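Beta-hydroxyacyl-(Acyl-carrier-protein) dehydratase FabA/FabZ (Xenorhabdus doucetiae, PDB 6QSR) probably acts as a hotdog-fold dehydratase subunit of the ApeI:P heterocomplex, in the type II polyketide synthase pathway that makes aryl polyene pigments. Local coordinates at residues N50-Q55 / A84-V89; C54-S59 / L127-N132; G110-R115 / T156-T161. All coordinates share one frame; numbering follows the deposited sequence.

Contact 1: N50-Q55 / A84-V89; sequences NHVHCQ and AQAIGV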
loop_
_atom_site.group_PDB
_atom_site.type_symbol
_atom_site.label_atom_id
_atom_site.label_comp_id
_atom_site.label_asym_id
_atom_site.label_seq_id
_atom_site.Cartn_x
_atom_site.Cartn_y
_atom_site.Cartn_z
ATOM N N ASN B 50 -3.291 -5.916 -21.513
ATOM C CA ASN B 50 -3.824 -6.647 -20.355
ATOM C C ASN B 50 -2.781 -7.066 -19.293
ATOM O O ASN B 50 -3.081 -7.918 -18.449
ATOM C CB ASN B 50 -4.588 -7.873 -20.850
ATOM C CG ASN B 50 -3.691 -8.884 -21.543
ATOM O OD1 ASN B 50 -2.465 -8.774 -21.498
ATOM N ND2 ASN B 50 -4.299 -9.875 -22.190
ATOM N N HIS B 51 -1.587 -6.480 -19.340
ATOM C CA HIS B 51 -0.443 -6.941 -18.535
ATOM C C HIS B 51 0.563 -5.815 -18.276
ATOM O O HIS B 51 0.783 -4.945 -19.133
ATOM C CB HIS B 51 0.222 -8.146 -19.237
ATOM C CG HIS B 51 1.658 -8.367 -18.871
ATOM N ND1 HIS B 51 2.049 -9.249 -17.885
ATOM C CD2 HIS B 51 2.799 -7.827 -19.366
ATOM C CE1 HIS B 51 3.367 -9.236 -17.784
ATOM N NE2 HIS B 51 3.845 -8.378 -18.667
ATOM N N VAL B 52 1.183 -5.847 -17.095
ATOM C CA VAL B 52 2.326 -4.992 -16.806
ATOM C C VAL B 52 3.358 -5.753 -15.973
ATOM O O VAL B 52 2.997 -6.502 -15.051
ATOM C CB VAL B 52 1.904 -3.652 -16.129
ATOM C CG1 VAL B 52 1.117 -3.887 -14.840
ATOM C CG2 VAL B 52 3.114 -2.765 -15.861
ATOM N N HIS B 53 4.626 -5.577 -16.340
ATOM C CA HIS B 53 5.770 -6.135 -15.625
ATOM C C HIS B 53 6.719 -4.987 -15.280
ATOM O O HIS B 53 7.209 -4.276 -16.177
ATOM C CB HIS B 53 6.482 -7.154 -16.509
ATOM C CG HIS B 53 7.660 -7.829 -15.867
ATOM N ND1 HIS B 53 8.407 -8.773 -16.536
ATOM C CD2 HIS B 53 8.216 -7.719 -14.636
ATOM C CE1 HIS B 53 9.381 -9.202 -15.753
ATOM N NE2 HIS B 53 9.283 -8.584 -14.592
ATOM N N CYS B 54 6.967 -4.830 -13.978
ATOM C CA CYS B 54 7.905 -3.853 -13.441
ATOM C C CYS B 54 8.857 -4.541 -12.478
ATOM O O CYS B 54 8.582 -5.638 -11.972
ATOM C CB CYS B 54 7.175 -2.736 -12.692
ATOM S SG CYS B 54 6.183 -1.655 -13.733
ATOM N N GLN B 55 9.960 -3.863 -12.198
ATOM C CA GLN B 55 11.037 -4.434 -11.427
ATOM C C GLN B 55 11.560 -3.452 -10.393
ATOM O O GLN B 55 11.529 -2.236 -10.594
ATOM C CB GLN B 55 12.160 -4.872 -12.373
ATOM C CG GLN B 55 13.099 -5.902 -11.788
ATOM C CD GLN B 55 14.024 -6.505 -12.833
ATOM O OE1 GLN B 55 14.945 -5.847 -13.302
ATOM N NE2 GLN B 55 13.795 -7.770 -13.182
ATOM N N ALA B 84 0.242 -2.115 -6.484
ATOM C CA ALA B 84 -0.591 -0.952 -6.777
ATOM C C ALA B 84 0.091 -0.021 -7.768
ATOM O O ALA B 84 -0.534 0.432 -8.744
ATOM C CB ALA B 84 -0.924 -0.198 -5.499
ATOM N N GLN B 85 1.373 0.241 -7.538
ATOM C CA GLN B 85 2.129 1.118 -8.428
ATOM C C GLN B 85 2.349 0.512 -9.805
ATOM O O GLN B 85 2.348 1.245 -10.783
ATOM C CB GLN B 85 3.445 1.565 -7.790
ATOM C CG GLN B 85 3.203 2.602 -6.709
ATOM C CD GLN B 85 4.468 3.205 -6.140
ATOM O OE1 GLN B 85 5.518 3.224 -6.788
ATOM N NE2 GLN B 85 4.372 3.712 -4.921
ATOM N N ALA B 86 2.493 -0.811 -9.891
ATOM C CA ALA B 86 2.560 -1.483 -11.186
ATOM C C ALA B 86 1.284 -1.256 -11.998
ATOM O O ALA B 86 1.355 -1.019 -13.201
ATOM C CB ALA B 86 2.824 -2.977 -11.017
ATOM N N ILE B 87 0.135 -1.277 -11.323
ATOM C CA ILE B 87 -1.153 -0.997 -11.952
ATOM C C ILE B 87 -1.162 0.464 -12.408
ATOM O O ILE B 87 -1.657 0.781 -13.498
ATOM C CB ILE B 87 -2.353 -1.287 -11.002
ATOM C CG1 ILE B 87 -2.440 -2.780 -10.659
ATOM C CG2 ILE B 87 -3.669 -0.830 -11.637
ATOM C CD1 ILE B 87 -3.269 -3.071 -9.421
ATOM N N GLY B 88 -0.623 1.343 -11.564
ATOM C CA GLY B 88 -0.417 2.752 -11.907
ATOM C C GLY B 88 0.413 2.983 -13.160
ATOM O O GLY B 88 0.079 3.853 -13.974
ATOM N N VAL B 89 1.485 2.205 -13.314
ATOM C CA VAL B 89 2.335 2.254 -14.506
ATOM C C VAL B 89 1.529 1.823 -15.739
ATOM O O VAL B 89 1.582 2.493 -16.773
ATOM C CB VAL B 89 3.602 1.378 -14.346
ATOM C CG1 VAL B 89 4.337 1.203 -15.674
ATOM C CG2 VAL B 89 4.539 1.970 -13.291
#
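Val52 and Val89 meet at about a right angle, methyl against methyl, with Val52 CG2 lying 4.2 Å from Val89 CG1. Both methyls of Val52 also lie against the main chain of the helix, at the carbonyl oxygen of Ala86. CG1 sits between the backbone N and the carbonyl carbon of its own residue (chi1 57°), and from there it comes within 3.3 Å of Ala86 O; CG2, anti to the backbone N, touches the same oxygen at 3.6 Å and goes on to Val89. Two residues on, Cys54 points to the same side of the strand and brings its sulfur against the fork of Val89: SG is 3.9 Å from Val89 CG1 and almost equally near the other methyl. Val89 CG1 therefore touches both strand side chains, Val52 through CG2 and Cys54 through SG.

Ala86 offers only a methyl here. Its CB points at the strand and ends 4.3 Å from Val52 CG1, consistent with the close approach of the axes of strand 51-55 and helix 84-89, 8.1 Å, with 120° between their N-to-C directions. No hydrogen bond crosses this apolar, buried interface. It is a piece of the hotdog fold, in which a curled antiparallel sheet wraps round a long central helix. Met131 of the adjacent strand 126-133 packs on both Val52 and Ala86, Val44 of strand 43-48 touches Val89, and on another side of helix 79-97 Ile87 packs against Leu159 and Thr161 of strand 152-162.

Contact 2: C54-S59 / L127-N132; sequences CQVTVS and LDIQMN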
loop_
_atom_site.group_PDB
_atom_site.type_symbol
_atom_site.label_atom_id
_atom_site.label_comp_id
_atom_site.label_asym_id
_atom_site.label_seq_id
_atom_site.Cartn_x
_atom_site.Cartn_y
_atom_site.Cartn_z
ATOM N N CYS B 54 6.967 -4.830 -13.978
ATOM C CA CYS B 54 7.905 -3.853 -13.441
ATOM C C CYS B 54 8.857 -4.541 -12.478
ATOM O O CYS B 54 8.582 -5.638 -11.972
ATOM C CB CYS B 54 7.175 -2.736 -12.692
ATOM S SG CYS B 54 6.183 -1.655 -13.733
ATOM N N GLN B 55 9.960 -3.863 -12.198
ATOM C CA GLN B 55 11.037 -4.434 -11.427
ATOM C C GLN B 55 11.560 -3.452 -10.393
ATOM O O GLN B 55 11.529 -2.236 -10.594
ATOM C CB GLN B 55 12.160 -4.872 -12.373
ATOM C CG GLN B 55 13.099 -5.902 -11.788
ATOM C CD GLN B 55 14.024 -6.505 -12.833
ATOM O OE1 GLN B 55 14.945 -5.847 -13.302
ATOM N NE2 GLN B 55 13.795 -7.770 -13.182
ATOM N N VAL B 56 12.029 -3.995 -9.274
ATOM C CA VAL B 56 12.636 -3.191 -8.224
ATOM C C VAL B 56 13.549 -4.061 -7.376
ATOM O O VAL B 56 13.269 -5.245 -7.188
ATOM C CB VAL B 56 11.558 -2.505 -7.354
ATOM C CG1 VAL B 56 10.751 -3.517 -6.543
ATOM C CG2 VAL B 56 12.191 -1.454 -6.450
ATOM N N THR B 57 14.628 -3.472 -6.865
ATOM C CA THR B 57 15.630 -4.219 -6.099
ATOM C C THR B 57 15.618 -3.742 -4.642
ATOM O O THR B 57 15.543 -2.547 -4.372
ATOM C CB THR B 57 17.028 -4.100 -6.760
ATOM O OG1 THR B 57 16.956 -4.617 -8.093
ATOM C CG2 THR B 57 18.098 -4.883 -5.990
ATOM N N VAL B 58 15.659 -4.690 -3.708
ATOM C CA VAL B 58 15.673 -4.371 -2.283
ATOM C C VAL B 58 17.107 -3.977 -1.911
ATOM O O VAL B 58 17.964 -4.834 -1.675
ATOM C CB VAL B 58 15.162 -5.542 -1.409
ATOM C CG1 VAL B 58 15.127 -5.129 0.060
ATOM C CG2 VAL B 58 13.769 -5.992 -1.850
ATOM N N SER B 59 17.364 -2.675 -1.876
ATOM C CA SER B 59 18.713 -2.143 -1.665
ATOM C C SER B 59 18.705 -0.975 -0.686
ATOM O O SER B 59 17.679 -0.326 -0.502
ATOM C CB SER B 59 19.291 -1.662 -3.000
ATOM O OG SER B 59 18.595 -0.512 -3.468
ATOM N N LEU B 127 13.082 -7.956 -7.378
ATOM C CA LEU B 127 11.659 -8.301 -7.363
ATOM C C LEU B 127 10.978 -7.995 -8.697
ATOM O O LEU B 127 11.082 -6.884 -9.210
ATOM C CB LEU B 127 10.955 -7.552 -6.217
ATOM C CG LEU B 127 11.454 -7.916 -4.811
ATOM C CD1 LEU B 127 10.618 -7.193 -3.777
ATOM C CD2 LEU B 127 11.418 -9.423 -4.561
ATOM N N ASP B 128 10.286 -8.988 -9.246
ATOM C CA ASP B 128 9.483 -8.818 -10.469
ATOM C C ASP B 128 8.022 -8.701 -10.084
ATOM O O ASP B 128 7.454 -9.633 -9.510
ATOM C CB ASP B 128 9.679 -9.992 -11.430
ATOM C CG ASP B 128 11.050 -9.985 -12.074
ATOM O OD1 ASP B 128 11.410 -8.962 -12.698
ATOM O OD2 ASP B 128 11.770 -10.999 -11.947
ATOM N N ILE B 129 7.421 -7.551 -10.390
ATOM C CA ILE B 129 6.015 -7.312 -10.094
ATOM C C ILE B 129 5.222 -7.420 -11.404
ATOM O O ILE B 129 5.405 -6.616 -12.318
ATOM C CB ILE B 129 5.812 -5.952 -9.396
ATOM C CG1 ILE B 129 6.614 -5.900 -8.079
ATOM C CG2 ILE B 129 4.341 -5.722 -9.080
ATOM C CD1 ILE B 129 8.011 -5.349 -8.216
ATOM N N GLN B 130 4.365 -8.437 -11.494
ATOM C CA GLN B 130 3.627 -8.750 -12.731
ATOM C C GLN B 130 2.129 -8.744 -12.443
ATOM O O GLN B 130 1.647 -9.576 -11.666
ATOM C CB GLN B 130 4.077 -10.103 -13.290
ATOM C CG GLN B 130 5.450 -10.050 -13.949
ATOM C CD GLN B 130 5.899 -11.386 -14.521
ATOM O OE1 GLN B 130 5.529 -11.756 -15.642
ATOM N NE2 GLN B 130 6.722 -12.107 -13.764
ATOM N N MET B 131 1.409 -7.791 -13.044
ATOM C CA MET B 131 -0.044 -7.633 -12.846
ATOM C C MET B 131 -0.815 -7.953 -14.140
ATOM O O MET B 131 -0.397 -7.550 -15.230
ATOM C CB MET B 131 -0.386 -6.213 -12.376
ATOM C CG MET B 131 0.410 -5.699 -11.172
ATOM S SD MET B 131 0.222 -6.766 -9.731
ATOM C CE MET B 131 -1.454 -6.386 -9.210
ATOM N N ASN B 132 -1.932 -8.670 -13.990
ATOM C CA ASN B 132 -2.820 -9.068 -15.095
ATOM C C ASN B 132 -4.176 -8.383 -14.942
ATOM O O ASN B 132 -4.801 -8.463 -13.880
ATOM C CB ASN B 132 -3.059 -10.580 -15.077
ATOM C CG ASN B 132 -1.807 -11.376 -15.321
ATOM O OD1 ASN B 132 -0.956 -10.989 -16.115
ATOM N ND2 ASN B 132 -1.700 -12.518 -14.659
#
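Cys54 pairs with Ile129 and Val56 with Leu127 as antiparallel hydrogen-bonded pairs, with Gln55 and Asp128 as the non-hydrogen-bonded pair between them, the axes of strands 54-57 and 127-132 coming within 4.8 Å. This is a regular antiparallel ladder in the curled sheet of the hotdog fold. Its four backbone bonds include two short ones, Ile129 N to Cys54 O and Leu127 N to Val56 O, both 2.7 Å. Where the ladder is not hydrogen-bonded, Gln55 CA approaches Leu127 O at 3.3 Å as a CA-H...O contact.

On the side facing helix 79-97 the contact is apolar. Val56 CG1 touches Ile129 CD1 at 3.7 Å, the two side chains crossing obliquely, and is also near Leu127 CB, whose side chain runs alongside in the same direction. Beyond the end of the strand Val58 CG2 reaches back to Leu127 CD1 (3.9 Å). Met82 packs on Val56 and Ala86 on Ile129, so this layer continues into the helix.

The other face carries a polar pair. Gln55 and Asp128 stand side by side, and the glutamine chain stays extended past CG, itself anti to the backbone N (chi1 -159°), which carries the amide to the height of the carboxylate. The planes of the two groups are 43° apart. Asp128 OD1 is shared by two donors, His53 NE2 and Gln55 NE2, which probably hold the carboxylate in place. Gln55 NE2 gives its hydrogen to the syn side of Asp128 OD1 over 2.7 Å, 21° out of the carboxylate plane.

Contact 3: G110-R115 / T156-T161; sequences GGRAVR and TGRLNT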
loop_
_atom_site.group_PDB
_atom_site.type_symbol
_atom_site.label_atom_id
_atom_site.label_comp_id
_atom_site.label_asym_id
_atom_site.label_seq_id
_atom_site.Cartn_x
_atom_site.Cartn_y
_atom_site.Cartn_z
ATOM N N GLY B 110 -8.852 -1.478 -2.466
ATOM C CA GLY B 110 -8.884 -2.743 -1.750
ATOM C C GLY B 110 -7.928 -3.792 -2.260
ATOM O O GLY B 110 -7.377 -3.681 -3.362
ATOM N N GLY B 111 -7.743 -4.813 -1.426
ATOM C CA GLY B 111 -6.917 -5.966 -1.738
ATOM C C GLY B 111 -7.545 -7.210 -1.155
ATOM O O GLY B 111 -8.239 -7.141 -0.132
ATOM N N ARG B 112 -7.305 -8.339 -1.813
ATOM C CA ARG B 112 -7.917 -9.607 -1.475
ATOM C C ARG B 112 -6.871 -10.692 -1.596
ATOM O O ARG B 112 -6.202 -10.780 -2.625
ATOM C CB ARG B 112 -9.061 -9.922 -2.441
ATOM C CG ARG B 112 -10.300 -9.079 -2.218
ATOM C CD ARG B 112 -11.370 -9.357 -3.270
ATOM N NE ARG B 112 -12.153 -10.550 -2.936
ATOM C CZ ARG B 112 -12.778 -11.345 -3.810
ATOM N NH1 ARG B 112 -12.744 -11.117 -5.128
ATOM N NH2 ARG B 112 -13.454 -12.398 -3.355
ATOM N N ALA B 113 -6.739 -11.491 -0.536
ATOM C CA ALA B 113 -5.811 -12.620 -0.469
ATOM C C ALA B 113 -4.410 -12.288 -0.999
ATOM O O ALA B 113 -3.832 -12.982 -1.850
ATOM C CB ALA B 113 -6.420 -13.828 -1.149
ATOM N N VAL B 114 -3.872 -11.188 -0.484
ATOM C CA VAL B 114 -2.491 -10.826 -0.763
ATOM C C VAL B 114 -1.638 -11.675 0.180
ATOM O O VAL B 114 -1.427 -11.318 1.327
ATOM C CB VAL B 114 -2.254 -9.309 -0.640
ATOM C CG1 VAL B 114 -0.816 -8.969 -1.008
ATOM C CG2 VAL B 114 -3.245 -8.569 -1.531
ATOM N N ARG B 115 -1.182 -12.826 -0.320
ATOM C CA ARG B 115 -0.508 -13.835 0.496
ATOM C C ARG B 115 0.975 -13.888 0.149
ATOM O O ARG B 115 1.332 -14.010 -1.019
ATOM C CB ARG B 115 -1.167 -15.202 0.285
ATOM C CG ARG B 115 -2.646 -15.190 0.640
ATOM C CD ARG B 115 -3.177 -16.559 0.975
ATOM N NE ARG B 115 -4.556 -16.471 1.463
ATOM C CZ ARG B 115 -5.648 -16.879 0.817
ATOM N NH1 ARG B 115 -5.586 -17.450 -0.391
ATOM N NH2 ARG B 115 -6.833 -16.729 1.400
ATOM N N THR B 156 1.070 -13.573 -4.153
ATOM C CA THR B 156 -0.052 -13.550 -5.100
ATOM C C THR B 156 -1.118 -12.656 -4.486
ATOM O O THR B 156 -1.103 -12.423 -3.278
ATOM C CB THR B 156 -0.634 -14.952 -5.400
ATOM O OG1 THR B 156 -1.061 -15.591 -4.191
ATOM C CG2 THR B 156 0.394 -15.828 -6.111
ATOM N N GLY B 157 -2.034 -12.151 -5.308
ATOM C CA GLY B 157 -3.064 -11.245 -4.809
ATOM C C GLY B 157 -3.968 -10.656 -5.872
ATOM O O GLY B 157 -3.666 -10.748 -7.069
ATOM N N ARG B 158 -5.079 -10.056 -5.425
ATOM C CA ARG B 158 -5.925 -9.211 -6.273
ATOM C C ARG B 158 -6.060 -7.832 -5.650
ATOM O O ARG B 158 -6.244 -7.712 -4.432
ATOM C CB ARG B 158 -7.315 -9.809 -6.468
ATOM C CG ARG B 158 -7.332 -11.037 -7.355
ATOM C CD ARG B 158 -8.752 -11.405 -7.750
ATOM N NE ARG B 158 -8.772 -12.594 -8.594
ATOM C CZ ARG B 158 -9.873 -13.181 -9.058
ATOM N NH1 ARG B 158 -11.082 -12.704 -8.756
ATOM N NH2 ARG B 158 -9.762 -14.262 -9.825
ATOM N N LEU B 159 -5.960 -6.803 -6.494
ATOM C CA LEU B 159 -6.068 -5.401 -6.084
ATOM C C LEU B 159 -7.155 -4.671 -6.867
ATOM O O LEU B 159 -7.356 -4.936 -8.054
ATOM C CB LEU B 159 -4.735 -4.667 -6.311
ATOM C CG LEU B 159 -3.713 -4.725 -5.183
ATOM C CD1 LEU B 159 -3.217 -6.146 -5.013
ATOM C CD2 LEU B 159 -2.540 -3.805 -5.461
ATOM N N ASN B 160 -7.821 -3.729 -6.194
ATOM C CA ASN B 160 -8.765 -2.809 -6.828
ATOM C C ASN B 160 -8.276 -1.377 -6.641
ATOM O O ASN B 160 -7.889 -0.989 -5.537
ATOM C CB ASN B 160 -10.167 -2.982 -6.236
ATOM C CG ASN B 160 -10.783 -4.325 -6.583
ATOM O OD1 ASN B 160 -10.668 -4.800 -7.708
ATOM N ND2 ASN B 160 -11.441 -4.940 -5.615
ATOM N N THR B 161 -8.303 -0.602 -7.724
ATOM C CA THR B 161 -7.780 0.765 -7.743
ATOM C C THR B 161 -8.803 1.757 -8.287
ATOM O O THR B 161 -9.801 1.369 -8.886
ATOM C CB THR B 161 -6.524 0.850 -8.619
ATOM O OG1 THR B 161 -6.803 0.266 -9.896
ATOM C CG2 THR B 161 -5.354 0.125 -7.951
HETATM O O HOH W 1 -3.728 -14.870 -3.757
#
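Gly110 opens the ladder against Asn160: its O receives Asn160 N at 2.9 Å, the donor tilted 33° from the carbonyl plane, while the return bond from Gly110 N is longer. Gly111 lies opposite Leu159 and sets its CA 3.3 Å from Arg158 O, a CA-H...O contact. Arg112 then forms a hydrogen-bonded pair with Arg158. On the exposed face their guanidinium groups stand obliquely to one another, NH1 to NH1 4.3 Å; like charges this close probably disfavour each other, and Arg158 has a weak, long ion pair with Glu144. Between Arg112 and Arg115 the register slips by one in a beta bulge, with Ala113 at phi/psi 45/51°. Ala113 O, 3.1 Å from Thr156 O with no bond between them, takes a hydrogen bond from a water (2.7 Å) that also bonds Thr156 OG1. This strand edges the hotdog sheet within the chain, and a strand of the partner AMP-dependent synthetase and ligase chain carries the sheet on across the interface. Val114 packs on Ile80 and Met83 of helix 79-97, its CG2 4.2 Å from Leu159 CD1. Arg115 resumes the pairing with Thr156; Ala113 CB sits over one face of its guanidinium, which salt-bridges Glu66 of that partner chain.

From the N terminus, strand 51-57 enters two contacts in turn. Contact 1 closes first, when the chain returns as helix 79-97 and packs against that strand. The chain then runs into strand 107-116, one half of contact 3, before strand 126-133 comes back beside strand 51-57 and closes contact 2. Contact 3 closes last, with strand 152-162, so contacts 2 and 3 cross along the chain, while contact 1 is complete before contact 3 opens. The segments of contacts 1 and 2 overlap at Cys54 and Gln55, of which Cys54 touches partners in both. Contacts 2 and 3 do not touch: they join different strand pairs of one curled sheet, and the helix of contact 1 packs against both regions.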